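Long-range contacts in serine protease inhibitor (Schistosoma haematobium, PDB 3STO), which probably inhibits serine-type endopeptidases, as a member of the serpin family: residues 252-257 with 386-391; 42-47 with 392-397; 128-133 with 329-334. All coordinates share one frame; numbering follows the deposited sequence.

Contact 1: 252-257 with 386-391; sequences RFTFVI and YDQQLT
Arg-252 grips the carboxylate of Asp-387 side-on in a salt bridge: NE reaches OD1 at 2.9 Å and NH2 reaches OD2 at 2.9 Å, through that oxygen's syn lone pair. The guanidinium and carboxylate planes are turned 59° apart, so the grip is twisted. OD1 also accepts from the backbone N of Gln-389, closing an Asx turn, and from Leu-390 N, which comes from above the carboxylate plane. Beyond Asp-387, NH1 of Arg-252 has a second salt bridge to Glu-103 and NH2 bonds Ser-99 OG. The amide of Gln-389 stacks over one guanidinium face, OE1 lying 3.6 Å from NH1. Backbone bonds pair antiparallel strands 253-260 and 381-387 of serpin sheet B: Thr-254 and Tyr-386 form a hydrogen-bonded pair, each N-H donating to the other's carbonyl, the bond from Tyr-386 N to Thr-254 O being nearly straight (2.8 Å, 177°), and Gln-388 N binds Arg-252 O where the second strand has ended. On the face of Thr-254 and Tyr-386, the CG2 methyl of Thr-254 meets the tyrosine ring edge at CD2 (3.8 Å), while Val-256 CG2 packs on Tyr-386 CB (3.7 Å). On the other face, Phe-253 CE1 lies 3.3 Å from Asp-387 OD2.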
# COMPACT_ATOMS: atom_id res chain seq x y z
N ARG A 252 -4.62 16.81 0.93
CA ARG A 252 -5.53 15.68 0.86
C ARG A 252 -4.91 14.44 1.59
O ARG A 252 -5.60 13.59 2.14
CB ARG A 252 -5.82 15.36 -0.62
CG ARG A 252 -6.19 13.91 -0.85
CD ARG A 252 -6.71 13.67 -2.24
NE ARG A 252 -7.25 12.32 -2.36
CZ ARG A 252 -7.69 11.81 -3.51
NH1 ARG A 252 -7.64 12.53 -4.62
NH2 ARG A 252 -8.17 10.57 -3.53
N PHE A 253 -3.59 14.37 1.58
CA PHE A 253 -2.88 13.29 2.22
C PHE A 253 -2.24 13.76 3.53
O PHE A 253 -1.72 14.88 3.62
CB PHE A 253 -1.82 12.74 1.25
CG PHE A 253 -2.41 12.27 -0.04
CD1 PHE A 253 -3.20 11.12 -0.08
CD2 PHE A 253 -2.19 12.99 -1.23
CE1 PHE A 253 -3.77 10.68 -1.28
CE2 PHE A 253 -2.75 12.56 -2.40
CZ PHE A 253 -3.55 11.41 -2.43
N THR A 254 -2.30 12.89 4.55
CA THR A 254 -1.70 13.18 5.84
C THR A 254 -1.01 11.94 6.40
O THR A 254 -1.38 10.81 6.07
CB THR A 254 -2.74 13.74 6.83
OG1 THR A 254 -2.08 14.11 8.02
CG2 THR A 254 -3.82 12.72 7.16
N PHE A 255 0.03 12.15 7.20
CA PHE A 255 0.74 11.05 7.83
C PHE A 255 0.21 10.88 9.22
O PHE A 255 0.35 11.78 10.03
CB PHE A 255 2.22 11.36 7.88
CG PHE A 255 3.06 10.23 8.36
CD1 PHE A 255 3.17 9.04 7.62
CD2 PHE A 255 3.84 10.38 9.50
CE1 PHE A 255 4.01 7.98 8.04
CE2 PHE A 255 4.67 9.33 9.95
CZ PHE A 255 4.74 8.12 9.21
N VAL A 256 -0.44 9.75 9.49
CA VAL A 256 -1.07 9.47 10.76
C VAL A 256 -0.18 8.53 11.57
O VAL A 256 0.17 7.47 11.08
CB VAL A 256 -2.47 8.89 10.55
CG1 VAL A 256 -3.10 8.44 11.90
CG2 VAL A 256 -3.36 9.92 9.81
N ILE A 257 0.22 8.96 12.78
CA ILE A 257 1.00 8.12 13.69
C ILE A 257 0.13 7.68 14.84
O ILE A 257 -0.60 8.47 15.42
CB ILE A 257 2.25 8.83 14.21
CG1 ILE A 257 3.00 9.49 13.03
CG2 ILE A 257 3.17 7.85 15.01
CD1 ILE A 257 3.75 10.75 13.46
N TYR A 386 -2.81 8.63 5.07
CA TYR A 386 -4.26 8.60 5.11
C TYR A 386 -4.78 9.53 4.01
O TYR A 386 -4.27 10.64 3.84
CB TYR A 386 -4.75 9.06 6.49
CG TYR A 386 -6.25 9.19 6.66
CD1 TYR A 386 -7.07 8.07 6.71
CD2 TYR A 386 -6.85 10.44 6.77
CE1 TYR A 386 -8.43 8.17 6.87
CE2 TYR A 386 -8.23 10.56 6.93
CZ TYR A 386 -9.02 9.41 6.97
OH TYR A 386 -10.40 9.51 7.14
N ASP A 387 -5.80 9.07 3.28
CA ASP A 387 -6.42 9.84 2.19
C ASP A 387 -7.72 10.50 2.66
O ASP A 387 -8.68 9.82 3.02
CB ASP A 387 -6.68 8.93 1.00
CG ASP A 387 -7.17 9.70 -0.22
OD1 ASP A 387 -7.93 10.69 -0.09
OD2 ASP A 387 -6.80 9.28 -1.33
N GLN A 388 -7.76 11.84 2.66
CA GLN A 388 -8.84 12.56 3.34
C GLN A 388 -10.08 12.63 2.49
O GLN A 388 -11.17 12.91 2.98
CB GLN A 388 -8.42 13.96 3.79
CG GLN A 388 -7.19 13.94 4.66
CD GLN A 388 -7.36 14.74 5.92
OE1 GLN A 388 -8.27 14.51 6.74
NE2 GLN A 388 -6.47 15.71 6.10
N GLN A 389 -9.92 12.34 1.22
CA GLN A 389 -11.06 12.30 0.33
C GLN A 389 -11.69 10.90 0.33
O GLN A 389 -12.88 10.74 0.60
CB GLN A 389 -10.62 12.74 -1.05
CG GLN A 389 -11.75 12.85 -2.03
CD GLN A 389 -11.24 13.32 -3.34
OE1 GLN A 389 -10.53 14.34 -3.40
NE2 GLN A 389 -11.54 12.55 -4.40
N LEU A 390 -10.87 9.87 0.10
CA LEU A 390 -11.35 8.50 0.19
C LEU A 390 -11.65 8.08 1.62
O LEU A 390 -12.24 7.03 1.83
CB LEU A 390 -10.32 7.56 -0.42
CG LEU A 390 -9.92 7.85 -1.86
CD1 LEU A 390 -8.92 6.81 -2.33
CD2 LEU A 390 -11.13 7.88 -2.79
N THR A 391 -11.26 8.90 2.60
CA THR A 391 -11.31 8.55 4.03
C THR A 391 -10.81 7.13 4.34
O THR A 391 -11.46 6.36 5.05
CB THR A 391 -12.69 8.81 4.68
OG1 THR A 391 -13.69 8.06 3.98
CG2 THR A 391 -13.04 10.27 4.61

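Contact 2: 42-47 with 392-397; sequences CPLGIL and MPIMAA
Cys-42 meets the carbonyl of Ile-394 with both atoms of its side chain. CB comes first, 3.4 Å from Ile-394 O, and SG follows at 3.3 Å from that same oxygen. With SG anti to the backbone N (chi1 161°), the sulfur lies where the first turn of helix 43-55 can use it. There it accepts from Gly-45 N over 3.5 Å, so Cys-42 is the N-cap of the helix. The CA of Cys-42 also reaches Ile-394 O in a CA-H...O contact, and CD of Pro-43 lies near the same oxygen. A water lies between the helix start and the strand, accepting from Leu-44 N at 3.0 Å; its approach to Ile-394 O is doubtfully short. Farther from the carbonyl the contact turns apolar. Leu-44 points toward the strand and splits its branches: CD1 packs on CG2 of Ile-394 (3.8 Å), and CD2 lies 4.1 Å from the selenium of Met-392, modelled as selenomethionine, whose chain bends at its end. The Ile-394 carbonyl stands at a corner of strand 392-399, where Ile-394 and Met-395 both face Ile-385 in a classic beta bulge. Phe-192 and Phe-194 of strand 186-197, in serpin sheet A, pack on Ile-394, and Phe-192 also touches Cys-42; Thr-23 and His-19 of helix 18-30 lie against Met-392. Helix 43-55, helix B of the serpin fold, thus begins against a kinked strand of sheet B. Chemically, SG, together with a weak bond to Cys-42 O, serves Gly-45 N, the water serves Leu-44 N, and the positive end of the helix dipole may favour the carbonyl oxygen of Ile-394 there.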
# COMPACT_ATOMS: atom_id res chain seq x y z
N CYS A 42 0.28 -1.41 0.75
CA CYS A 42 -0.68 -0.54 0.06
C CYS A 42 -1.87 -1.29 -0.59
O CYS A 42 -1.78 -1.81 -1.71
CB CYS A 42 0.04 0.29 -1.00
SG CYS A 42 -1.18 0.89 -2.19
N PRO A 43 -3.00 -1.33 0.11
CA PRO A 43 -4.14 -2.19 -0.26
C PRO A 43 -4.79 -1.88 -1.60
O PRO A 43 -5.38 -2.79 -2.20
CB PRO A 43 -5.15 -1.94 0.87
CG PRO A 43 -4.36 -1.34 1.97
CD PRO A 43 -3.23 -0.60 1.37
N LEU A 44 -4.70 -0.63 -2.07
CA LEU A 44 -5.36 -0.27 -3.34
C LEU A 44 -4.56 -0.76 -4.56
O LEU A 44 -5.10 -0.98 -5.63
CB LEU A 44 -5.61 1.25 -3.45
CG LEU A 44 -6.58 1.87 -2.43
CD1 LEU A 44 -6.82 3.33 -2.75
CD2 LEU A 44 -7.90 1.13 -2.38
N GLY A 45 -3.27 -0.92 -4.38
CA GLY A 45 -2.45 -1.48 -5.42
C GLY A 45 -2.77 -2.94 -5.65
O GLY A 45 -2.64 -3.41 -6.76
N ILE A 46 -3.16 -3.66 -4.59
CA ILE A 46 -3.59 -5.05 -4.72
C ILE A 46 -4.90 -5.06 -5.49
O ILE A 46 -5.08 -5.86 -6.39
CB ILE A 46 -3.87 -5.75 -3.36
CG1 ILE A 46 -2.86 -5.36 -2.28
CG2 ILE A 46 -3.94 -7.26 -3.53
CD1 ILE A 46 -1.43 -5.66 -2.63
N LEU A 47 -5.80 -4.14 -5.13
CA LEU A 47 -7.08 -3.97 -5.84
C LEU A 47 -6.94 -3.65 -7.33
O LEU A 47 -7.61 -4.25 -8.15
CB LEU A 47 -7.95 -2.91 -5.14
CG LEU A 47 -9.39 -2.75 -5.63
CD1 LEU A 47 -10.30 -2.38 -4.49
CD2 LEU A 47 -9.47 -1.70 -6.73
N MSE A 392 -9.63 6.80 3.84
CA MSE A 392 -9.06 5.52 4.13
C MSE A 392 -7.55 5.60 4.00
O MSE A 392 -7.01 6.52 3.40
CB MSE A 392 -9.59 4.47 3.17
CG MSE A 392 -8.99 4.59 1.78
SE MSE A 392 -9.87 3.46 0.40
CE MSE A 392 -9.81 1.73 1.35
N PRO A 393 -6.85 4.64 4.59
CA PRO A 393 -5.40 4.66 4.38
C PRO A 393 -5.04 4.06 3.04
O PRO A 393 -5.58 3.04 2.60
CB PRO A 393 -4.87 3.78 5.52
CG PRO A 393 -6.00 2.79 5.76
CD PRO A 393 -7.27 3.59 5.55
N ILE A 394 -4.12 4.71 2.36
CA ILE A 394 -3.61 4.12 1.15
C ILE A 394 -2.27 3.43 1.40
O ILE A 394 -1.77 2.71 0.54
CB ILE A 394 -3.52 5.14 0.01
CG1 ILE A 394 -2.59 6.27 0.39
CG2 ILE A 394 -4.94 5.67 -0.35
CD1 ILE A 394 -2.19 7.06 -0.82
N MSE A 395 -1.70 3.63 2.58
CA MSE A 395 -0.49 2.93 2.99
C MSE A 395 -0.68 2.67 4.50
O MSE A 395 -1.09 3.55 5.25
CB MSE A 395 0.73 3.77 2.65
CG MSE A 395 2.10 3.17 2.94
SE MSE A 395 2.71 3.06 4.81
CE MSE A 395 2.63 4.86 5.60
N ALA A 396 -0.44 1.42 4.91
CA ALA A 396 -0.51 0.98 6.30
C ALA A 396 0.83 0.34 6.67
O ALA A 396 1.43 -0.39 5.89
CB ALA A 396 -1.69 -0.02 6.52
N ALA A 397 1.32 0.67 7.85
CA ALA A 397 2.65 0.27 8.26
C ALA A 397 2.72 0.07 9.76
O ALA A 397 2.10 0.79 10.54
CB ALA A 397 3.70 1.31 7.83
O HOH W 1 -3.29 1.96 -1.31

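Contact 3: 128-133 with 329-334; sequences EVERRF and ITPNPN
Ile-329 lies flat against Phe-133, its CG1 over the middle of one ring face, 3.6 Å from the centroid and 10° off the normal. The CG2 methyl rests near the CD2-CE2 side, and CD1, at the end of the CG1 branch, near CZ. This CH-pi contact is possible because the phenylalanine ring swings out toward the loop with CG anti to the backbone N (chi1 178°). Immediately beside it the backbones join. Glu-130 N donates to Ile-329 O at 2.8 Å, and CA of Val-129 reaches the same oxygen at 3.3 Å. One residue further, Thr-330 OG1 gives its proton to Glu-128 O (2.7 Å) within the carbonyl plane and accepts from Asn-332 N, closing an ST turn. A nearly straight bond from Glu-128 N to Asn-332 OD1 (2.8 Å) pins the far end, so residues 128-130 are held by three bonds although neither segment is a strand here. The solvent side, with exposed Glu-128 and Pro-331, has side chains that touch without hydrogen bonds. Glu-128 crosses Pro-331 at about a right angle, OE1 lying 3.8 Å from CG. Glu-130, bent at chi2 (-64°), folds back past the same ring and brings OE2 to 3.2 Å from CD, next to a proline N with no hydrogen to share. Glu-130 is also the N-cap residue of helix 131-138, helix E of the serpin fold. Leu-145 of strand 143-148 packs on both Val-129 and Phe-133, and Ile-329 and Thr-330 also touch Leu-335, so the entry of helix E meets the loop between sheet A strands 143-148 and 339-348.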
# COMPACT_ATOMS: atom_id res chain seq x y z
N GLU A 128 0.58 -16.99 -26.52
CA GLU A 128 -0.04 -16.10 -27.48
C GLU A 128 -1.03 -15.19 -26.75
O GLU A 128 -1.73 -15.64 -25.85
CB GLU A 128 -0.78 -16.90 -28.56
CG GLU A 128 -1.67 -16.05 -29.48
CD GLU A 128 -2.36 -16.85 -30.59
OE1 GLU A 128 -2.13 -18.08 -30.70
OE2 GLU A 128 -3.14 -16.25 -31.36
N VAL A 129 -1.11 -13.93 -27.15
CA VAL A 129 -1.79 -12.95 -26.35
C VAL A 129 -2.91 -12.29 -27.14
O VAL A 129 -2.66 -11.59 -28.11
CB VAL A 129 -0.79 -11.88 -25.85
CG1 VAL A 129 -1.49 -10.72 -25.11
CG2 VAL A 129 0.30 -12.54 -24.98
N GLU A 130 -4.15 -12.51 -26.70
CA GLU A 130 -5.31 -11.99 -27.41
C GLU A 130 -5.07 -10.51 -27.69
O GLU A 130 -4.64 -9.78 -26.82
CB GLU A 130 -6.60 -12.18 -26.61
CG GLU A 130 -6.92 -13.61 -26.17
CD GLU A 130 -7.15 -14.53 -27.34
OE1 GLU A 130 -7.08 -14.04 -28.48
OE2 GLU A 130 -7.41 -15.74 -27.13
N ARG A 131 -5.37 -10.08 -28.91
CA ARG A 131 -5.31 -8.67 -29.30
C ARG A 131 -6.20 -7.75 -28.43
O ARG A 131 -5.81 -6.62 -28.13
CB ARG A 131 -5.71 -8.52 -30.77
N ARG A 132 -7.38 -8.22 -28.05
CA ARG A 132 -8.27 -7.38 -27.24
C ARG A 132 -7.68 -7.09 -25.86
O ARG A 132 -7.88 -6.01 -25.29
CB ARG A 132 -9.65 -8.02 -27.09
CG ARG A 132 -10.16 -8.72 -28.35
N PHE A 133 -6.95 -8.06 -25.32
CA PHE A 133 -6.35 -7.91 -24.00
C PHE A 133 -5.18 -6.94 -24.11
O PHE A 133 -5.12 -5.94 -23.37
CB PHE A 133 -5.84 -9.26 -23.48
CG PHE A 133 -5.15 -9.17 -22.15
CD1 PHE A 133 -5.88 -8.90 -20.99
CD2 PHE A 133 -3.78 -9.38 -22.06
CE1 PHE A 133 -5.26 -8.82 -19.76
CE2 PHE A 133 -3.13 -9.30 -20.82
CZ PHE A 133 -3.88 -9.03 -19.66
N ILE A 329 -6.92 -13.71 -22.01
CA ILE A 329 -5.53 -13.29 -22.24
C ILE A 329 -4.83 -14.15 -23.30
O ILE A 329 -4.06 -13.64 -24.12
CB ILE A 329 -4.70 -13.40 -20.94
CG1 ILE A 329 -5.22 -12.45 -19.86
CG2 ILE A 329 -3.22 -13.16 -21.23
CD1 ILE A 329 -4.54 -12.65 -18.49
N THR A 330 -5.10 -15.46 -23.27
CA THR A 330 -4.44 -16.40 -24.16
C THR A 330 -5.34 -17.61 -24.51
O THR A 330 -6.07 -18.13 -23.66
CB THR A 330 -3.13 -16.92 -23.52
OG1 THR A 330 -2.45 -17.81 -24.43
CG2 THR A 330 -3.44 -17.67 -22.26
N PRO A 331 -5.28 -18.06 -25.77
CA PRO A 331 -5.95 -19.32 -26.12
C PRO A 331 -5.16 -20.48 -25.52
O PRO A 331 -5.73 -21.54 -25.25
CB PRO A 331 -5.86 -19.35 -27.64
CG PRO A 331 -4.69 -18.52 -27.97
CD PRO A 331 -4.67 -17.42 -26.95
N ASN A 332 -3.86 -20.27 -25.31
CA ASN A 332 -3.03 -21.31 -24.72
C ASN A 332 -3.48 -21.60 -23.29
O ASN A 332 -3.42 -20.73 -22.41
CB ASN A 332 -1.54 -20.95 -24.79
CG ASN A 332 -1.09 -20.52 -26.19
OD1 ASN A 332 -0.21 -19.67 -26.35
ND2 ASN A 332 -1.72 -21.11 -27.21
N PRO A 333 -3.98 -22.81 -23.05
CA PRO A 333 -4.48 -23.08 -21.70
C PRO A 333 -3.30 -23.31 -20.75
O PRO A 333 -2.14 -23.34 -21.19
CB PRO A 333 -5.32 -24.35 -21.89
CG PRO A 333 -4.62 -25.07 -22.99
CD PRO A 333 -4.06 -24.00 -23.92
N ASN A 334 -3.61 -23.45 -19.47
CA ASN A 334 -2.56 -23.56 -18.46
C ASN A 334 -1.88 -22.25 -18.07
O ASN A 334 -0.98 -22.27 -17.24
CB ASN A 334 -1.48 -24.56 -18.88
CG ASN A 334 -2.02 -25.96 -19.03
OD1 ASN A 334 -2.91 -26.39 -18.28
ND2 ASN A 334 -1.49 -26.70 -20.01

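In the fold
Contacts 1 and 2 are neighbours, their centres 11 Å apart, joined by the turn between strands 381-387 and 392-399. There Asp-387 N makes a probable hydrogen bond to Met-392 O (2.8 Å), and Ile-394 CD1 lies 4.0 Å from Phe-253 CE1, so sheet B pairing and the helix start share one core. Contact 3 stands apart, about 39 Å between centres from contact 1 and 30 Å from contact 2. It involves the loop before strand 339-348; that strand goes on to touch Cys-42 and Met-395 of contact 2. In serpins the reactive-centre loop follows that strand; the unmodelled residues 358-364 probably belong to it.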